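Local coordinates for protein exotoxin A (Pseudomonas aeruginosa, PDB 1IKP) that transfers ADP-ribose from NAD to elongation factor 2 of eukaryotic cells, probably after entry through separate receptor-binding and targeting domains, at residues N38-L43 and D218-K223; E108-I113 and K185-W190. The protein carries 2 engineered substitutions. All blocks are in the same frame, centred on the assembly; numbering follows the deposited sequence.

In the fold
Both contacts lie in the receptor-binding part of the toxin, on the same side of the chain's centre, with their own centres about 11 Å apart. Along the chain the order is 38-43, 108-113, 185-190, 218-223, so contact 2 falls wholly between the two halves of contact 1. Strands 40-49 and 112-120, which begin in 38-43 and 108-113, belong to one mixed sheet, each pairing antiparallel with strand 97-106. Residues 185-190 link the two contacts: Arg186 O lies 2.8 Å from Trp220 NE1 and 2.9 Å from Gln40 NE2, consistent with two hydrogen bonds. Tryptophans of both late segments touch strand 40-49, so both pack on the same sheet.

Contact 1. Residues N38-L43 and D218-K223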
ATOM      1  N   ASN A  38      12.245 -15.559  20.785  1.00 45.56           N
ATOM      2  CA  ASN A  38      10.986 -16.256  20.550  1.00 47.67           C
ATOM      3  C   ASN A  38       9.863 -15.255  20.293  1.00 44.21           C
ATOM      4  O   ASN A  38       8.753 -15.636  19.915  1.00 43.92           O
ATOM      5  CB  ASN A  38      10.627 -17.126  21.756  1.00 59.15           C
ATOM      6  CG  ASN A  38      11.730 -18.099  22.120  1.00 59.15           C
ATOM      7  OD1 ASN A  38      12.173 -18.894  21.291  1.00 60.05           O
ATOM      8  ND2 ASN A  38      12.177 -18.042  23.370  1.00 60.37           N
ATOM      9  N   GLY A  39      10.156 -13.976  20.513  1.00 37.78           N
ATOM     10  CA  GLY A  39       9.170 -12.938  20.276  1.00 31.96           C
ATOM     11  C   GLY A  39       9.435 -12.333  18.909  1.00 28.31           C
ATOM     12  O   GLY A  39       9.855 -13.036  17.990  1.00 29.13           O
ATOM     13  N   GLN A  40       9.189 -11.039  18.761  1.00 23.95           N
ATOM     14  CA  GLN A  40       9.445 -10.377  17.491  1.00 22.21           C
ATOM     15  C   GLN A  40      10.031  -9.019  17.774  1.00 19.29           C
ATOM     16  O   GLN A  40       9.704  -8.376  18.773  1.00 19.61           O
ATOM     17  CB  GLN A  40       8.169 -10.244  16.649  1.00 23.63           C
ATOM     18  CG  GLN A  40       7.005  -9.567  17.327  1.00 25.46           C
ATOM     19  CD  GLN A  40       5.760  -9.524  16.451  1.00 26.78           C
ATOM     20  OE1 GLN A  40       4.648  -9.613  16.951  1.00 26.70           O
ATOM     21  NE2 GLN A  40       5.945  -9.374  15.141  1.00 25.53           N
ATOM     22  N   GLY A  41      10.924  -8.577  16.900  1.00 16.82           N
ATOM     23  CA  GLY A  41      11.527  -7.282  17.113  1.00 16.01           C
ATOM     24  C   GLY A  41      12.127  -6.758  15.832  1.00 14.57           C
ATOM     25  O   GLY A  41      12.087  -7.430  14.800  1.00 13.88           O
ATOM     26  N   VAL A  42      12.678  -5.551  15.926  1.00 13.89           N
ATOM     27  CA  VAL A  42      13.348  -4.884  14.817  1.00 11.72           C
ATOM     28  C   VAL A  42      14.671  -4.282  15.293  1.00 12.91           C
ATOM     29  O   VAL A  42      14.710  -3.538  16.288  1.00 13.72           O
ATOM     30  CB  VAL A  42      12.500  -3.743  14.247  1.00 11.75           C
ATOM     31  CG1 VAL A  42      13.281  -3.012  13.138  1.00 12.09           C
ATOM     32  CG2 VAL A  42      11.184  -4.273  13.685  1.00 11.97           C
ATOM     33  N   LEU A  43      15.752  -4.630  14.607  1.00 11.70           N
ATOM     34  CA  LEU A  43      17.065  -4.071  14.872  1.00 12.08           C
ATOM     35  C   LEU A  43      17.175  -2.862  13.952  1.00 12.32           C
ATOM     36  O   LEU A  43      16.953  -2.988  12.743  1.00 14.30           O
ATOM     37  CB  LEU A  43      18.174  -5.062  14.509  1.00 11.77           C
ATOM     38  CG  LEU A  43      18.321  -6.226  15.477  1.00 13.07           C
ATOM     39  CD1 LEU A  43      19.135  -7.337  14.846  1.00 16.08           C
ATOM     40  CD2 LEU A  43      18.998  -5.711  16.762  1.00 15.62           C
ATOM     41  N   ASP A 218      -2.083  -3.327  20.271  1.00 28.41           N
ATOM     42  CA  ASP A 218      -1.320  -3.689  21.463  1.00 31.74           C
ATOM     43  C   ASP A 218       0.087  -4.251  21.270  1.00 28.24           C
ATOM     44  O   ASP A 218       1.013  -3.848  21.977  1.00 24.55           O
ATOM     45  CB  ASP A 218      -2.126  -4.663  22.326  1.00 46.18           C
ATOM     46  CG  ASP A 218      -3.398  -4.040  22.871  1.00 55.85           C
ATOM     47  OD1 ASP A 218      -3.348  -2.866  23.298  1.00 59.49           O
ATOM     48  OD2 ASP A 218      -4.442  -4.727  22.883  1.00 60.94           O
ATOM     49  N   THR A 219       0.255  -5.168  20.324  1.00 25.96           N
ATOM     50  CA  THR A 219       1.558  -5.793  20.082  1.00 24.93           C
ATOM     51  C   THR A 219       2.740  -4.825  20.043  1.00 22.43           C
ATOM     52  O   THR A 219       3.685  -4.934  20.837  1.00 21.16           O
ATOM     53  CB  THR A 219       1.548  -6.595  18.766  1.00 28.11           C
ATOM     54  OG1 THR A 219       0.527  -7.599  18.829  1.00 30.81           O
ATOM     55  CG2 THR A 219       2.894  -7.274  18.544  1.00 30.27           C
ATOM     56  N   TRP A 220       2.701  -3.877  19.121  1.00 22.09           N
ATOM     57  CA  TRP A 220       3.801  -2.940  19.024  1.00 21.26           C
ATOM     58  C   TRP A 220       3.612  -1.706  19.897  1.00 21.64           C
ATOM     59  O   TRP A 220       4.571  -0.995  20.205  1.00 21.19           O
ATOM     60  CB  TRP A 220       4.039  -2.571  17.555  1.00 19.27           C
ATOM     61  CG  TRP A 220       4.551  -3.741  16.752  1.00 18.65           C
ATOM     62  CD1 TRP A 220       3.817  -4.578  15.945  1.00 17.07           C
ATOM     63  CD2 TRP A 220       5.894  -4.241  16.720  1.00 17.70           C
ATOM     64  NE1 TRP A 220       4.625  -5.560  15.419  1.00 17.86           N
ATOM     65  CE2 TRP A 220       5.904  -5.377  15.877  1.00 19.27           C
ATOM     66  CE3 TRP A 220       7.093  -3.843  17.329  1.00 17.64           C
ATOM     67  CZ2 TRP A 220       7.064  -6.117  15.626  1.00 19.21           C
ATOM     68  CZ3 TRP A 220       8.245  -4.578  17.080  1.00 16.63           C
ATOM     69  CH2 TRP A 220       8.221  -5.703  16.235  1.00 17.23           C
ATOM     70  N   GLU A 221       2.375  -1.453  20.307  1.00 23.28           N
ATOM     71  CA  GLU A 221       2.094  -0.324  21.186  1.00 24.74           C
ATOM     72  C   GLU A 221       2.893  -0.511  22.479  1.00 22.09           C
ATOM     73  O   GLU A 221       3.459   0.440  23.013  1.00 21.22           O
ATOM     74  CB  GLU A 221       0.594  -0.279  21.500  1.00 31.89           C
ATOM     75  CG  GLU A 221       0.208   0.669  22.622  1.00 38.45           C
ATOM     76  CD  GLU A 221       0.539   2.109  22.312  1.00 41.61           C
ATOM     77  OE1 GLU A 221       0.356   2.965  23.205  1.00 43.91           O
ATOM     78  OE2 GLU A 221       0.978   2.390  21.177  1.00 44.41           O
ATOM     79  N   GLY A 222       2.963  -1.746  22.961  1.00 20.13           N
ATOM     80  CA  GLY A 222       3.689  -2.018  24.194  1.00 20.75           C
ATOM     81  C   GLY A 222       5.137  -2.426  23.989  1.00 17.92           C
ATOM     82  O   GLY A 222       5.697  -3.193  24.767  1.00 20.82           O
ATOM     83  N   LYS A 223       5.760  -1.909  22.935  1.00 18.91           N
ATOM     84  CA  LYS A 223       7.147  -2.257  22.645  1.00 16.91           C
ATOM     85  C   LYS A 223       8.147  -1.736  23.680  1.00 16.29           C
ATOM     86  O   LYS A 223       7.870  -0.773  24.395  1.00 18.07           O
ATOM     87  CB  LYS A 223       7.525  -1.715  21.263  1.00 18.10           C
ATOM     88  CG  LYS A 223       7.415  -0.209  21.151  1.00 18.87           C
ATOM     89  CD  LYS A 223       7.459   0.247  19.694  1.00 20.96           C
ATOM     90  CE  LYS A 223       6.955   1.672  19.543  1.00 25.95           C
ATOM     91  NZ  LYS A 223       7.765   2.669  20.298  1.00 28.06           N
TER
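Gln40 and Trp220 carry this contact, the glutamine amide lying beside the benzo part of the indole. NE2 of Gln40 comes to 3.5 Å from CZ2 of Trp220, while CD of Gln40 is 3.7 Å from that same carbon. The planes of amide and ring are inclined by 61°, and NE2 approaches obliquely, so the pair is neither a flat stack nor an amide pointed squarely at a ring face. Gln40 reaches this place because chi1 of 54° puts CG between the backbone N and the carbonyl carbon, after which the chain runs extended. Its CG also packs along the indole, 3.8 Å from Trp220 CZ2.

Trp220 reaches the strand with the far end of its ring. With CG anti to the carbonyl carbon (chi1 -67°), the indole extends from helix 218-221 and brings CH2 forward. CA of Gly41 meets the ring edge near its plane, 3.8 Å from Trp220 CH2, and Val42 CG2 reaches Trp220 CH2 at 4.2 Å, an apolar contact in which the two side chains cross at about a right angle. At the oxygen end of the amide, the Thr219 methyl CG2 lies 3.3 Å from Gln40 OE1; these side chains, too, are roughly perpendicular.

No hydrogen bond joins the two segments, although the polar side-chain atoms of Gln40 and Trp220 have partners elsewhere. Gln40 NE2 and Trp220 NE1 both donate to the carbonyl oxygen of Arg186, and Gln40 OE1 is also hydrogen-bonded. The shared acceptor probably helps set the position of amide and indole relative to each other. The packing is therefore direct, the strand presenting a glutamine amide, a glycine CA and a valine methyl to the indole and the threonine methyl, but the polar link is indirect, through Arg186 O.

Contact 2. Residues E108-I113 and K185-W190; sequences EKPSNI and KRWSEW
Pro110 fits into the corner formed by two indoles. Its CD sits over the face of Trp187, 3.6 Å from the centroid of the six-membered ring and 18° off the normal; its CG lies over the five-membered ring of Trp190, 3.8 Å from that centroid. Both are CH-pi contacts. Trp190, whose chi1 of 176° swings the indole out toward Pro110 and Asn112, presents its ring edge to Asn112 as well: NE1 of Trp190 donates to OD1 of Asn112 at 3.1 Å, bent to 145° at the hydrogen. That oxygen also accepts from Lys114, and Asn112 ND2 donates to Glu270, so the amide is held at both ends.

Packing is looser around Glu108 and Lys185, both exposed. Glu108 OE2 and Lys185 NZ stay 5.1 Å apart, too far for a salt bridge. A water joins the two segments here, accepting from Lys185 NZ at 2.8 Å, from the backbone N of Glu108 and, in the ring plane, from Trp187 NE1.

Among its neighbours, the two tryptophans pack segment 185-190 against the sheet: both rings touch Val42 of strand 40-49 and Pro104 of strand 97-106, while Asn112 and Ile113 open strand 112-120, beside strand 126-136.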
ATOM      1  N   GLU A 108       8.547 -15.792  12.654  1.00 31.69           N
ATOM      2  CA  GLU A 108       7.752 -15.615  11.435  1.00 31.41           C
ATOM      3  C   GLU A 108       8.015 -14.258  10.782  1.00 25.64           C
ATOM      4  O   GLU A 108       7.152 -13.656  10.145  1.00 25.18           O
ATOM      5  CB  GLU A 108       6.268 -15.762  11.761  1.00 41.87           C
ATOM      6  CG  GLU A 108       5.882 -17.170  12.186  1.00 51.38           C
ATOM      7  CD  GLU A 108       4.433 -17.273  12.610  1.00 56.01           C
ATOM      8  OE1 GLU A 108       3.551 -16.876  11.817  1.00 57.57           O
ATOM      9  OE2 GLU A 108       4.176 -17.756  13.734  1.00 57.93           O
ATOM     10  N   LYS A 109       9.237 -13.798  10.933  1.00 22.10           N
ATOM     11  CA  LYS A 109       9.633 -12.512  10.400  1.00 19.16           C
ATOM     12  C   LYS A 109       9.630 -12.412   8.885  1.00 16.91           C
ATOM     13  O   LYS A 109       9.712 -13.420   8.170  1.00 19.44           O
ATOM     14  CB  LYS A 109      11.040 -12.193  10.872  1.00 20.65           C
ATOM     15  CG  LYS A 109      12.093 -13.175  10.347  1.00 21.80           C
ATOM     16  CD  LYS A 109      13.500 -12.719  10.730  1.00 21.10           C
ATOM     17  CE  LYS A 109      14.544 -13.773  10.434  1.00 23.14           C
ATOM     18  NZ  LYS A 109      14.330 -14.979  11.290  1.00 23.34           N
ATOM     19  N   PRO A 110       9.487 -11.184   8.376  1.00 16.04           N
ATOM     20  CA  PRO A 110       9.504 -10.910   6.942  1.00 15.32           C
ATOM     21  C   PRO A 110      10.942 -11.309   6.553  1.00 14.19           C
ATOM     22  O   PRO A 110      11.841 -11.277   7.391  1.00 16.40           O
ATOM     23  CB  PRO A 110       9.321  -9.397   6.885  1.00 16.50           C
ATOM     24  CG  PRO A 110       8.474  -9.112   8.089  1.00 17.35           C
ATOM     25  CD  PRO A 110       9.076  -9.987   9.141  1.00 16.03           C
ATOM     26  N   SER A 111      11.160 -11.665   5.294  1.00 12.07           N
ATOM     27  CA  SER A 111      12.496 -12.073   4.858  1.00 13.42           C
ATOM     28  C   SER A 111      13.272 -10.983   4.118  1.00 12.61           C
ATOM     29  O   SER A 111      14.101 -11.271   3.263  1.00 12.47           O
ATOM     30  CB  SER A 111      12.387 -13.333   3.983  1.00 11.81           C
ATOM     31  OG  SER A 111      11.485 -13.190   2.902  1.00 12.04           O
ATOM     32  N   ASN A 112      13.021  -9.730   4.479  1.00 11.83           N
ATOM     33  CA  ASN A 112      13.683  -8.611   3.840  1.00  9.69           C
ATOM     34  C   ASN A 112      14.141  -7.598   4.870  1.00 10.46           C
ATOM     35  O   ASN A 112      13.778  -7.677   6.052  1.00 10.84           O
ATOM     36  CB  ASN A 112      12.725  -7.927   2.844  1.00  9.47           C
ATOM     37  CG  ASN A 112      11.443  -7.420   3.497  1.00 10.34           C
ATOM     38  OD1 ASN A 112      11.435  -6.422   4.231  1.00 11.32           O
ATOM     39  ND2 ASN A 112      10.336  -8.117   3.228  1.00 11.58           N
ATOM     40  N   ILE A 113      14.980  -6.677   4.409  1.00  8.54           N
ATOM     41  CA  ILE A 113      15.388  -5.552   5.254  1.00 10.11           C
ATOM     42  C   ILE A 113      14.804  -4.277   4.641  1.00  9.36           C
ATOM     43  O   ILE A 113      14.394  -4.252   3.465  1.00  8.91           O
ATOM     44  CB  ILE A 113      16.929  -5.344   5.345  1.00  7.29           C
ATOM     45  CG1 ILE A 113      17.521  -4.955   3.994  1.00  8.33           C
ATOM     46  CG2 ILE A 113      17.562  -6.521   5.994  1.00 10.45           C
ATOM     47  CD1 ILE A 113      18.978  -4.487   4.120  1.00  9.99           C
ATOM     48  N   LYS A 185       1.989 -13.177  16.252  1.00 45.42           N
ATOM     49  CA  LYS A 185       2.963 -12.326  15.576  1.00 45.31           C
ATOM     50  C   LYS A 185       2.271 -11.366  14.616  1.00 41.23           C
ATOM     51  O   LYS A 185       1.505 -11.784  13.750  1.00 43.28           O
ATOM     52  CB  LYS A 185       3.963 -13.183  14.799  1.00 51.45           C
ATOM     53  CG  LYS A 185       4.770 -14.142  15.658  1.00 55.56           C
ATOM     54  CD  LYS A 185       5.603 -13.398  16.686  1.00 58.17           C
ATOM     55  CE  LYS A 185       6.550 -14.341  17.409  1.00 59.56           C
ATOM     56  NZ  LYS A 185       7.504 -14.989  16.467  1.00 59.16           N
ATOM     57  N   ARG A 186       2.548 -10.078  14.775  1.00 34.23           N
ATOM     58  CA  ARG A 186       1.953  -9.053  13.923  1.00 30.17           C
ATOM     59  C   ARG A 186       3.046  -8.312  13.154  1.00 25.49           C
ATOM     60  O   ARG A 186       3.953  -7.738  13.766  1.00 22.96           O
ATOM     61  CB  ARG A 186       1.158  -8.067  14.791  1.00 31.82           C
ATOM     62  CG  ARG A 186       0.538  -6.891  14.041  1.00 35.59           C
ATOM     63  CD  ARG A 186      -0.258  -5.996  14.994  1.00 38.79           C
ATOM     64  NE  ARG A 186      -0.795  -4.800  14.342  1.00 41.86           N
ATOM     65  CZ  ARG A 186      -1.755  -4.804  13.423  1.00 43.87           C
ATOM     66  NH1 ARG A 186      -2.302  -5.949  13.029  1.00 44.81           N
ATOM     67  NH2 ARG A 186      -2.173  -3.660  12.895  1.00 43.97           N
ATOM     68  N   TRP A 187       2.978  -8.334  11.821  1.00 21.29           N
ATOM     69  CA  TRP A 187       3.976  -7.628  11.009  1.00 17.87           C
ATOM     70  C   TRP A 187       3.371  -6.659  10.004  1.00 18.14           C
ATOM     71  O   TRP A 187       4.007  -6.292   9.017  1.00 18.83           O
ATOM     72  CB  TRP A 187       4.889  -8.618  10.269  1.00 18.04           C
ATOM     73  CG  TRP A 187       5.837  -9.355  11.151  1.00 17.58           C
ATOM     74  CD1 TRP A 187       5.751 -10.664  11.543  1.00 16.96           C
ATOM     75  CD2 TRP A 187       7.045  -8.848  11.731  1.00 14.95           C
ATOM     76  NE1 TRP A 187       6.827 -11.004  12.321  1.00 17.88           N
ATOM     77  CE2 TRP A 187       7.640  -9.908  12.454  1.00 15.80           C
ATOM     78  CE3 TRP A 187       7.687  -7.596  11.708  1.00 14.49           C
ATOM     79  CZ2 TRP A 187       8.849  -9.760  13.150  1.00 17.12           C
ATOM     80  CZ3 TRP A 187       8.894  -7.449  12.400  1.00 15.07           C
ATOM     81  CH2 TRP A 187       9.460  -8.524  13.111  1.00 14.04           C
ATOM     82  N   SER A 188       2.145  -6.215  10.242  1.00 17.59           N
ATOM     83  CA  SER A 188       1.523  -5.286   9.307  1.00 19.07           C
ATOM     84  C   SER A 188       2.203  -3.918   9.224  1.00 18.66           C
ATOM     85  O   SER A 188       2.315  -3.347   8.142  1.00 17.15           O
ATOM     86  CB  SER A 188       0.034  -5.108   9.639  1.00 23.33           C
ATOM     87  OG  SER A 188      -0.135  -4.693  10.978  1.00 29.05           O
ATOM     88  N   GLU A 189       2.667  -3.386  10.351  1.00 17.09           N
ATOM     89  CA  GLU A 189       3.306  -2.081  10.337  1.00 17.67           C
ATOM     90  C   GLU A 189       4.586  -2.074   9.495  1.00 15.60           C
ATOM     91  O   GLU A 189       4.888  -1.090   8.827  1.00 16.43           O
ATOM     92  CB  GLU A 189       3.627  -1.640  11.777  1.00 17.93           C
ATOM     93  CG  GLU A 189       2.396  -1.459  12.686  1.00 20.08           C
ATOM     94  CD  GLU A 189       1.966  -2.737  13.408  1.00 22.00           C
ATOM     95  OE1 GLU A 189       2.487  -3.837  13.113  1.00 19.53           O
ATOM     96  OE2 GLU A 189       1.083  -2.636  14.293  1.00 21.53           O
ATOM     97  N   TRP A 190       5.311  -3.185   9.539  1.00 15.25           N
ATOM     98  CA  TRP A 190       6.571  -3.355   8.813  1.00 14.94           C
ATOM     99  C   TRP A 190       6.426  -3.045   7.321  1.00 16.20           C
ATOM    100  O   TRP A 190       7.309  -2.457   6.711  1.00 17.59           O
ATOM    101  CB  TRP A 190       7.075  -4.789   9.027  1.00 14.16           C
ATOM    102  CG  TRP A 190       8.310  -5.168   8.267  1.00 14.24           C
ATOM    103  CD1 TRP A 190       8.382  -5.834   7.062  1.00 12.56           C
ATOM    104  CD2 TRP A 190       9.666  -4.922   8.663  1.00 11.79           C
ATOM    105  NE1 TRP A 190       9.689  -6.011   6.699  1.00 13.11           N
ATOM    106  CE2 TRP A 190      10.501  -5.462   7.659  1.00 11.29           C
ATOM    107  CE3 TRP A 190      10.261  -4.291   9.775  1.00 11.47           C
ATOM    108  CZ2 TRP A 190      11.890  -5.389   7.729  1.00 12.30           C
ATOM    109  CZ3 TRP A 190      11.648  -4.222   9.841  1.00 12.34           C
ATOM    110  CH2 TRP A 190      12.447  -4.768   8.819  1.00 13.85           C
TER
HETATM  111  O   HOH W   1       7.994 -13.344  14.299  1.00 18.55           O